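Long-range contacts in inactive Zymogen C11 Protease (Parabacteroides distasonis, PDB 6MZO), which is the inactive zymogen of a clostripain-like C11 protease and probably cleaves peptide bonds once activated: residues A60-Q65 with I73-L78; G225-M230 with Y304-P309; L275-D280 with K327-S332. All blocks are in the same frame, centred on the assembly; numbering follows the deposited sequence.

Interaction 1: residues A60-Q65 with I73-L78; sequences APQLFQ and IRQIVL
Gln65 and Ile76 form an antiparallel hydrogen-bonded pair. Gln65 N donates to Ile76 O at 2.9 Å. Ile76 N returns the bond to Gln65 O at 2.8 Å, and this second bond is slightly the straighter. Next to them Phe64 and Val77 make a non-hydrogen-bonded pair. One residue further, Leu78 N reaches Leu63 O in a bent, weak bond. The two short strands run at 143° to each other, so the ladder is clearly twisted.

The main side-chain contact is a stack of an amide on a ring. Phe64 CG lies between its own backbone N and carbonyl carbon (chi1 52°), which carries the ring across to Gln75. The extended Gln75 lays its amide over one face of that ring, with the planes 9° apart. Gln75 NE2 sits over the centre of the Phe64 ring, 3.6 Å above its plane. A serine in place of Phe64 would probably leave the Gln75 amide without its flat support and free to turn.

The other side-chain contacts are smaller. Phe64 CB lies 4.2 Å from Val77 CG2. On the same face, Gln62 OE1 touches Val77 CG1 at 3.7 Å. On the other face, Gln65 and Ile76 run side by side, with Gln65 OE1 3.8 Å from Ile76 CD1. That oxygen has its polar partner in Tyr104 OH. Leu63 CG and Leu78 CD1 meet at 4.4 Å.

The pair is a beta hairpin at one end of the central mixed sheet, with strand 72-80 outermost. Strand 62-69 also bonds to strand 49-54, through Phe64 with Ile52 and Gln62 with Thr54. Helix 26-43 packs on the Phe64 face through Leu33, while Leu78 rests on Leu51 and Tyr104.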
loop_
_atom_site.group_PDB
_atom_site.type_symbol
_atom_site.label_atom_id
_atom_site.label_comp_id
_atom_site.label_asym_id
_atom_site.label_seq_id
_atom_site.Cartn_x
_atom_site.Cartn_y
_atom_site.Cartn_z
ATOM N N ALA A 60 0.612 -25.707 3.024
ATOM C CA ALA A 60 2.005 -25.289 3.194
ATOM C C ALA A 60 2.250 -24.004 2.373
ATOM O O ALA A 60 1.591 -23.813 1.339
ATOM C CB ALA A 60 2.958 -26.371 2.760
ATOM N N PRO A 61 3.203 -23.157 2.822
ATOM C CA PRO A 61 3.612 -22.003 1.997
ATOM C C PRO A 61 4.271 -22.477 0.711
ATOM O O PRO A 61 5.052 -23.456 0.725
ATOM C CB PRO A 61 4.624 -21.268 2.875
ATOM C CG PRO A 61 4.360 -21.789 4.304
ATOM C CD PRO A 61 3.955 -23.221 4.098
ATOM N N GLN A 62 3.996 -21.768 -0.371
ATOM C CA GLN A 62 4.516 -22.222 -1.657
ATOM C C GLN A 62 4.742 -21.057 -2.592
ATOM O O GLN A 62 4.001 -20.055 -2.529
ATOM C CB GLN A 62 3.576 -23.220 -2.281
ATOM C CG GLN A 62 2.152 -22.874 -2.272
ATOM C CD GLN A 62 1.318 -23.914 -3.013
ATOM O OE1 GLN A 62 1.705 -25.074 -3.125
ATOM N NE2 GLN A 62 0.179 -23.485 -3.553
ATOM N N LEU A 63 5.778 -21.207 -3.431
ATOM C CA LEU A 63 6.095 -20.251 -4.488
ATOM C C LEU A 63 5.781 -20.932 -5.807
ATOM O O LEU A 63 6.271 -22.056 -6.049
ATOM C CB LEU A 63 7.579 -19.841 -4.386
ATOM C CG LEU A 63 8.130 -18.923 -5.461
ATOM C CD1 LEU A 63 7.458 -17.559 -5.351
ATOM C CD2 LEU A 63 9.647 -18.807 -5.265
ATOM N N PHE A 64 4.955 -20.302 -6.659
ATOM C CA PHE A 64 4.614 -20.972 -7.922
ATOM C C PHE A 64 4.517 -19.927 -9.017
ATOM O O PHE A 64 4.258 -18.762 -8.779
ATOM C CB PHE A 64 3.303 -21.782 -7.834
ATOM C CG PHE A 64 2.081 -20.996 -7.277
ATOM C CD1 PHE A 64 1.870 -20.942 -5.910
ATOM C CD2 PHE A 64 1.165 -20.406 -8.154
ATOM C CE1 PHE A 64 0.734 -20.272 -5.364
ATOM C CE2 PHE A 64 0.026 -19.728 -7.653
ATOM C CZ PHE A 64 -0.189 -19.678 -6.254
ATOM N N GLN A 65 4.730 -20.374 -10.229
ATOM C CA GLN A 65 4.593 -19.546 -11.416
ATOM C C GLN A 65 3.213 -19.805 -12.023
ATOM O O GLN A 65 2.656 -20.946 -11.992
ATOM C CB GLN A 65 5.743 -19.899 -12.390
ATOM C CG GLN A 65 5.564 -19.104 -13.720
ATOM C CD GLN A 65 6.714 -19.364 -14.709
ATOM O OE1 GLN A 65 7.434 -20.410 -14.645
ATOM N NE2 GLN A 65 6.895 -18.418 -15.631
ATOM N N ILE A 73 -4.245 -21.597 -18.498
ATOM C CA ILE A 73 -3.285 -21.292 -17.435
ATOM C C ILE A 73 -2.579 -22.591 -17.063
ATOM O O ILE A 73 -3.244 -23.613 -16.919
ATOM C CB ILE A 73 -3.969 -20.761 -16.154
ATOM C CG1 ILE A 73 -4.644 -19.425 -16.396
ATOM C CG2 ILE A 73 -2.943 -20.567 -15.010
ATOM C CD1 ILE A 73 -3.657 -18.258 -16.479
ATOM N N ARG A 74 -1.275 -22.508 -16.842
ATOM C CA ARG A 74 -0.451 -23.600 -16.239
ATOM C C ARG A 74 0.110 -23.089 -14.936
ATOM O O ARG A 74 0.753 -22.028 -14.881
ATOM C CB ARG A 74 0.668 -24.020 -17.232
ATOM C CG ARG A 74 1.838 -24.897 -16.683
ATOM C CD ARG A 74 1.469 -26.344 -16.507
ATOM N NE ARG A 74 0.993 -27.005 -17.720
ATOM C CZ ARG A 74 0.487 -28.249 -17.724
ATOM N NH1 ARG A 74 0.419 -28.937 -16.592
ATOM N NH2 ARG A 74 0.026 -28.760 -18.853
ATOM N N GLN A 75 -0.189 -23.788 -13.861
ATOM C CA GLN A 75 0.454 -23.473 -12.597
ATOM C C GLN A 75 1.667 -24.345 -12.380
ATOM O O GLN A 75 1.592 -25.576 -12.557
ATOM C CB GLN A 75 -0.563 -23.619 -11.465
ATOM C CG GLN A 75 -0.023 -23.372 -10.084
ATOM C CD GLN A 75 -1.131 -23.034 -9.048
ATOM O OE1 GLN A 75 -2.191 -22.445 -9.369
ATOM N NE2 GLN A 75 -0.868 -23.391 -7.790
ATOM N N ILE A 76 2.813 -23.752 -12.070
ATOM C CA ILE A 76 4.024 -24.536 -11.864
ATOM C C ILE A 76 4.467 -24.304 -10.438
ATOM O O ILE A 76 5.054 -23.224 -10.172
ATOM C CB ILE A 76 5.176 -24.122 -12.852
ATOM C CG1 ILE A 76 4.777 -24.398 -14.317
ATOM C CG2 ILE A 76 6.486 -24.848 -12.578
ATOM C CD1 ILE A 76 5.641 -23.675 -15.315
ATOM N N VAL A 77 4.217 -25.300 -9.543
ATOM C CA VAL A 77 4.505 -25.136 -8.096
ATOM C C VAL A 77 5.963 -25.368 -7.966
ATOM O O VAL A 77 6.409 -26.539 -8.118
ATOM C CB VAL A 77 3.701 -26.088 -7.153
ATOM C CG1 VAL A 77 4.170 -25.978 -5.661
ATOM C CG2 VAL A 77 2.189 -25.812 -7.209
ATOM N N LEU A 78 6.716 -24.281 -7.799
ATOM C CA LEU A 78 8.169 -24.308 -7.726
ATOM C C LEU A 78 8.751 -24.857 -6.437
ATOM O O LEU A 78 9.546 -25.815 -6.438
ATOM C CB LEU A 78 8.734 -22.925 -7.901
ATOM C CG LEU A 78 8.295 -22.326 -9.237
ATOM C CD1 LEU A 78 8.836 -20.922 -9.361
ATOM C CD2 LEU A 78 8.843 -23.174 -10.392
#

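Interaction 2: residues G225-M230 with Y304-P309; sequences GTISVM and YKATTP
Ile227 turns CG1 anti to its backbone N (chi1 -167°), which leaves the CG2 branch facing the neighbouring strand. Tyr304 has CG anti to N as well (chi1 177°), and its ring passes across that branch. Ile227 CG2 meets Tyr304 CE2 at 3.9 Å, at the ring edge and near the ring plane. The same methyl lies 4.0 Å from Ala306 CB. Val229 CG2 approaches Tyr304 CB more loosely.

The backbones form an antiparallel ladder. Ile227 and Ala306 exchange two bonds, with Ile227 N 2.9 Å from Ala306 O. Val229 N adds a bond to Tyr304 O. This is the last strand pair of the central mixed sheet, a helix-flanked sheet as in the caspase-like proteases of clan CD, with strand 302-307 outermost. Helix 209-220 covers the face of Ile227, Val229 and Tyr304, through Phe216 and Ala213.

Beyond the ladder, Thr308 grips Gly225 at both ends. Gly225 N donates to Thr308 OG1 at 2.9 Å, and Thr308 N donates to Gly225 O at 3.2 Å. Thr308 OG1 also bonds to Lys310 O. Thr307 OG1 gives its proton to Thr308 O at 2.8 Å, in the carbonyl plane and on a lone pair. Thr226 runs beside Thr307, with Thr226 CG2 3.3 Å from Thr307 OG1. On this face Thr226 OG1 bonds to Ser184 and Thr186, and Ser228 OG bonds to Ser166 and Gly330 O.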
loop_
_atom_site.group_PDB
_atom_site.type_symbol
_atom_site.label_atom_id
_atom_site.label_comp_id
_atom_site.label_asym_id
_atom_site.label_seq_id
_atom_site.Cartn_x
_atom_site.Cartn_y
_atom_site.Cartn_z
ATOM N N GLY A 225 -14.440 2.979 -2.576
ATOM C CA GLY A 225 -13.014 2.699 -2.629
ATOM C C GLY A 225 -12.246 3.983 -2.898
ATOM O O GLY A 225 -12.790 4.906 -3.510
ATOM N N THR A 226 -11.003 4.032 -2.430
ATOM C CA THR A 226 -10.119 5.169 -2.640
ATOM C C THR A 226 -8.811 4.632 -3.132
ATOM O O THR A 226 -8.369 3.569 -2.608
ATOM C CB THR A 226 -9.873 6.002 -1.352
ATOM O OG1 THR A 226 -9.158 5.194 -0.382
ATOM C CG2 THR A 226 -11.210 6.539 -0.754
ATOM N N ILE A 227 -8.162 5.319 -4.095
ATOM C CA ILE A 227 -6.879 4.820 -4.628
ATOM C C ILE A 227 -5.994 6.027 -4.923
ATOM O O ILE A 227 -6.488 7.153 -5.164
ATOM C CB ILE A 227 -7.122 3.960 -5.910
ATOM C CG1 ILE A 227 -5.857 3.164 -6.312
ATOM C CG2 ILE A 227 -7.730 4.833 -7.006
ATOM C CD1 ILE A 227 -5.681 2.081 -5.288
ATOM N N SER A 228 -4.693 5.828 -4.823
ATOM C CA SER A 228 -3.717 6.820 -5.275
ATOM C C SER A 228 -2.423 6.208 -5.664
ATOM O O SER A 228 -2.124 5.038 -5.309
ATOM C CB SER A 228 -3.459 7.868 -4.201
ATOM O OG SER A 228 -3.025 7.265 -2.989
ATOM N N VAL A 229 -1.715 6.974 -6.481
ATOM C CA VAL A 229 -0.419 6.550 -6.974
ATOM C C VAL A 229 0.620 7.635 -6.700
ATOM O O VAL A 229 0.415 8.806 -7.115
ATOM C CB VAL A 229 -0.450 6.355 -8.495
ATOM C CG1 VAL A 229 0.922 5.889 -8.973
ATOM C CG2 VAL A 229 -1.434 5.314 -8.902
ATOM N N MET A 230 1.718 7.269 -6.055
ATOM C CA MET A 230 2.734 8.264 -5.674
ATOM C C MET A 230 3.986 8.039 -6.490
ATOM O O MET A 230 4.429 6.882 -6.713
ATOM C CB MET A 230 3.040 8.191 -4.152
ATOM C CG MET A 230 2.116 8.996 -3.257
ATOM S SD MET A 230 0.388 8.569 -3.424
ATOM C CE MET A 230 0.461 6.868 -2.816
ATOM N N TYR A 304 -1.852 10.319 -9.528
ATOM C CA TYR A 304 -3.220 9.915 -9.821
ATOM C C TYR A 304 -3.895 9.678 -8.509
ATOM O O TYR A 304 -3.279 9.092 -7.600
ATOM C CB TYR A 304 -3.241 8.647 -10.688
ATOM C CG TYR A 304 -4.671 8.182 -10.944
ATOM C CD1 TYR A 304 -5.420 8.687 -11.999
ATOM C CD2 TYR A 304 -5.286 7.308 -10.038
ATOM C CE1 TYR A 304 -6.711 8.268 -12.194
ATOM C CE2 TYR A 304 -6.612 6.859 -10.206
ATOM C CZ TYR A 304 -7.318 7.384 -11.263
ATOM O OH TYR A 304 -8.619 6.985 -11.548
ATOM N N LYS A 305 -5.155 10.122 -8.380
ATOM C CA LYS A 305 -5.966 9.776 -7.212
ATOM C C LYS A 305 -7.425 9.704 -7.622
ATOM O O LYS A 305 -7.882 10.380 -8.574
ATOM C CB LYS A 305 -5.779 10.753 -6.088
ATOM C CG LYS A 305 -6.398 12.156 -6.399
ATOM C CD LYS A 305 -6.338 13.047 -5.137
ATOM C CE LYS A 305 -7.038 14.377 -5.451
ATOM N NZ LYS A 305 -6.239 15.064 -6.449
ATOM N N ALA A 306 -8.174 8.844 -6.961
ATOM C CA ALA A 306 -9.588 8.776 -7.231
ATOM C C ALA A 306 -10.309 8.291 -6.003
ATOM O O ALA A 306 -9.799 7.483 -5.226
ATOM C CB ALA A 306 -9.890 7.872 -8.424
ATOM N N THR A 307 -11.548 8.787 -5.836
ATOM C CA THR A 307 -12.376 8.304 -4.755
ATOM C C THR A 307 -13.869 8.273 -5.139
ATOM O O THR A 307 -14.365 9.111 -5.933
ATOM C CB THR A 307 -12.234 9.198 -3.491
ATOM O OG1 THR A 307 -13.041 8.669 -2.443
ATOM C CG2 THR A 307 -12.705 10.687 -3.806
ATOM N N THR A 308 -14.578 7.338 -4.523
ATOM C CA THR A 308 -16.042 7.306 -4.560
ATOM C C THR A 308 -16.590 8.337 -3.542
ATOM O O THR A 308 -15.814 8.901 -2.777
ATOM C CB THR A 308 -16.548 5.872 -4.217
ATOM O OG1 THR A 308 -15.921 5.427 -3.020
ATOM C CG2 THR A 308 -16.187 4.864 -5.347
ATOM N N PRO A 309 -17.920 8.541 -3.517
ATOM C CA PRO A 309 -18.483 9.480 -2.537
ATOM C C PRO A 309 -18.255 9.064 -1.077
ATOM O O PRO A 309 -17.998 9.941 -0.245
ATOM C CB PRO A 309 -19.968 9.486 -2.891
ATOM C CG PRO A 309 -20.022 9.101 -4.290
ATOM C CD PRO A 309 -18.963 8.037 -4.420
#

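Interaction 3: residues L275-D280 with K327-S332; sequences LYDFDD and KYSGLS
Asp277 reaches over to Ser329 with one carboxylate oxygen, OD1. From CB the chain leaves with CG anti to the backbone N (chi1 178°), which sets the carboxylate against the loop 327-332. CG itself lies 3.4 Å from Ser329 OG. OD1 takes two bonds from this one serine, from opposite faces of the carboxylate plane. Ser329 OG donates to Asp277 OD1 at 2.7 Å, and Ser329 N donates to it at 2.8 Å from the syn side. Water 1 adds a third donor to OD1 and accepts from Gly330 N. OD2 turns back to its own segment, where Asp280 N donates to it at 3.0 Å on the anti side. So many donors would probably favour the charged form.

The neighbours widen the joint. Phe278 N donates to Leu331 O at 3.0 Å. The Phe278 side chain runs beside Leu331, with Phe278 CD2 3.9 Å from Leu331 CB. Its ring also stacks edge-to-face on Phe294 of helix 288-301. Asp279 CB packs on Ser329 CB.

Lys327 stretches across Asp280 at about a right angle. Lys327 NZ forms a salt bridge with Asp280 OD1 at 3.3 Å, and the hydrogen bond within it is weak. Waters 2 and 3 each link NZ to one carboxylate oxygen. Asp280 OD1 also pairs with Arg284, and OD2 accepts from Gln263 N.

Just before the helix, Asp277 pairs with Ser332 in the short sheet of strands 275-277 and 332-334. Asp277 is the N-cap residue of helix 278-283, and its bond from Asp280 N is the capping bond.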
loop_
_atom_site.group_PDB
_atom_site.type_symbol
_atom_site.label_atom_id
_atom_site.label_comp_id
_atom_site.label_asym_id
_atom_site.label_seq_id
_atom_site.Cartn_x
_atom_site.Cartn_y
_atom_site.Cartn_z
ATOM N N LEU A 275 -5.370 8.348 11.613
ATOM C CA LEU A 275 -5.054 8.903 10.279
ATOM C C LEU A 275 -6.182 9.722 9.705
ATOM O O LEU A 275 -7.356 9.284 9.699
ATOM C CB LEU A 275 -4.709 7.784 9.290
ATOM C CG LEU A 275 -3.774 6.722 9.770
ATOM C CD1 LEU A 275 -3.534 5.693 8.603
ATOM C CD2 LEU A 275 -2.420 7.334 10.116
ATOM N N TYR A 276 -5.835 10.890 9.203
ATOM C CA TYR A 276 -6.744 11.827 8.594
ATOM C C TYR A 276 -6.226 12.265 7.224
ATOM O O TYR A 276 -5.160 11.932 6.870
ATOM C CB TYR A 276 -6.883 13.041 9.490
ATOM C CG TYR A 276 -7.586 12.744 10.781
ATOM C CD1 TYR A 276 -6.906 12.304 11.881
ATOM C CD2 TYR A 276 -8.923 12.882 10.881
ATOM C CE1 TYR A 276 -7.551 12.024 13.052
ATOM C CE2 TYR A 276 -9.575 12.601 12.046
ATOM C CZ TYR A 276 -8.883 12.179 13.130
ATOM O OH TYR A 276 -9.543 11.902 14.282
ATOM N N ASP A 277 -7.009 13.019 6.470
ATOM C CA ASP A 277 -6.545 13.477 5.179
ATOM C C ASP A 277 -5.358 14.414 5.342
ATOM O O ASP A 277 -5.392 15.309 6.107
ATOM C CB ASP A 277 -7.637 14.176 4.375
ATOM C CG ASP A 277 -7.141 14.686 3.050
ATOM O OD1 ASP A 277 -6.877 13.865 2.210
ATOM O OD2 ASP A 277 -6.974 15.875 2.890
ATOM N N PHE A 278 -4.323 14.174 4.564
ATOM C CA PHE A 278 -3.094 14.924 4.631
ATOM C C PHE A 278 -3.234 16.428 4.372
ATOM O O PHE A 278 -2.803 17.225 5.127
ATOM C CB PHE A 278 -2.099 14.257 3.695
ATOM C CG PHE A 278 -0.688 14.726 3.811
ATOM C CD1 PHE A 278 -0.191 15.273 4.951
ATOM C CD2 PHE A 278 0.148 14.563 2.764
ATOM C CE1 PHE A 278 1.116 15.645 5.030
ATOM C CE2 PHE A 278 1.455 14.935 2.828
ATOM C CZ PHE A 278 1.943 15.478 3.968
ATOM N N ASP A 279 -3.877 16.770 3.273
ATOM C CA ASP A 279 -4.064 18.151 2.905
ATOM C C ASP A 279 -4.888 18.880 3.948
ATOM O O ASP A 279 -4.545 19.935 4.339
ATOM C CB ASP A 279 -4.685 18.247 1.501
ATOM C CG ASP A 279 -4.903 19.671 1.030
ATOM O OD1 ASP A 279 -5.718 20.347 1.584
ATOM O OD2 ASP A 279 -4.271 20.056 0.073
ATOM N N ASP A 280 -5.962 18.269 4.395
ATOM C CA ASP A 280 -6.807 18.858 5.396
ATOM C C ASP A 280 -5.995 19.194 6.656
ATOM O O ASP A 280 -6.062 20.273 7.141
ATOM C CB ASP A 280 -7.973 17.938 5.701
ATOM C CG ASP A 280 -9.119 18.632 6.420
ATOM O OD1 ASP A 280 -9.132 19.835 6.469
ATOM O OD2 ASP A 280 -9.971 17.928 6.908
ATOM N N LYS A 327 -13.258 15.510 1.601
ATOM C CA LYS A 327 -11.964 16.102 1.197
ATOM C C LYS A 327 -11.071 14.951 0.853
ATOM O O LYS A 327 -11.015 14.000 1.622
ATOM C CB LYS A 327 -11.307 16.932 2.304
ATOM C CG LYS A 327 -12.186 18.229 2.591
ATOM C CD LYS A 327 -11.585 19.018 3.700
ATOM C CE LYS A 327 -12.450 20.272 3.963
ATOM N NZ LYS A 327 -11.932 20.998 5.167
ATOM N N TYR A 328 -10.378 15.011 -0.281
ATOM C CA TYR A 328 -9.602 13.809 -0.652
ATOM C C TYR A 328 -8.325 14.224 -1.325
ATOM O O TYR A 328 -8.359 14.653 -2.525
ATOM C CB TYR A 328 -10.455 12.924 -1.587
ATOM C CG TYR A 328 -9.717 11.675 -1.970
ATOM C CD1 TYR A 328 -9.447 10.751 -1.018
ATOM C CD2 TYR A 328 -9.297 11.429 -3.305
ATOM C CE1 TYR A 328 -8.715 9.588 -1.300
ATOM C CE2 TYR A 328 -8.576 10.247 -3.613
ATOM C CZ TYR A 328 -8.306 9.356 -2.602
ATOM O OH TYR A 328 -7.577 8.224 -2.842
ATOM N N SER A 329 -7.179 14.107 -0.606
ATOM C CA SER A 329 -5.884 14.495 -1.223
ATOM C C SER A 329 -5.107 13.286 -1.802
ATOM O O SER A 329 -4.112 13.441 -2.526
ATOM C CB SER A 329 -5.039 15.259 -0.167
ATOM O OG SER A 329 -4.609 14.344 0.842
ATOM N N GLY A 330 -5.614 12.077 -1.525
ATOM C CA GLY A 330 -4.969 10.831 -1.992
ATOM C C GLY A 330 -3.927 10.336 -0.998
ATOM O O GLY A 330 -3.395 9.273 -1.173
ATOM N N LEU A 331 -3.664 11.108 0.087
ATOM C CA LEU A 331 -2.717 10.627 1.116
ATOM C C LEU A 331 -3.349 10.835 2.497
ATOM O O LEU A 331 -3.937 11.853 2.751
ATOM C CB LEU A 331 -1.366 11.364 1.105
ATOM C CG LEU A 331 -0.453 10.942 -0.090
ATOM C CD1 LEU A 331 0.777 11.865 -0.066
ATOM C CD2 LEU A 331 -0.041 9.539 0.105
ATOM N N SER A 332 -3.191 9.815 3.342
ATOM C CA SER A 332 -3.505 9.958 4.764
ATOM C C SER A 332 -2.231 10.428 5.476
ATOM O O SER A 332 -1.089 10.331 4.919
ATOM C CB SER A 332 -3.961 8.608 5.342
ATOM O OG SER A 332 -5.201 8.242 4.723
HETATM O O HOH W 1 -6.809 11.310 1.069
HETATM O O HOH W 2 -12.527 18.991 7.032
HETATM O O HOH W 3 -9.186 21.714 4.203
#

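In the fold
From the N terminus, interaction 1 comes first. It closes a short hairpin between neighbouring strands at one end of the central sheet. The chain then adds strands 109-115, 155-162 and 178-183 before residues 225-230 open interaction 2. That contact closes only at 304-309, after a long passage, about half of it helical. Interaction 3 opens at 275-280, inside this passage, and closes later at 327-332, so the two cross. They also touch: Tyr328 OH bonds to Ile227 O, and their centres are about 11 Å apart. Interaction 3 thus ties the small two-stranded sheet and helix 278-283 to the sheet end held by interaction 2. Interaction 1 lies about 32 Å from interaction 2, centre to centre.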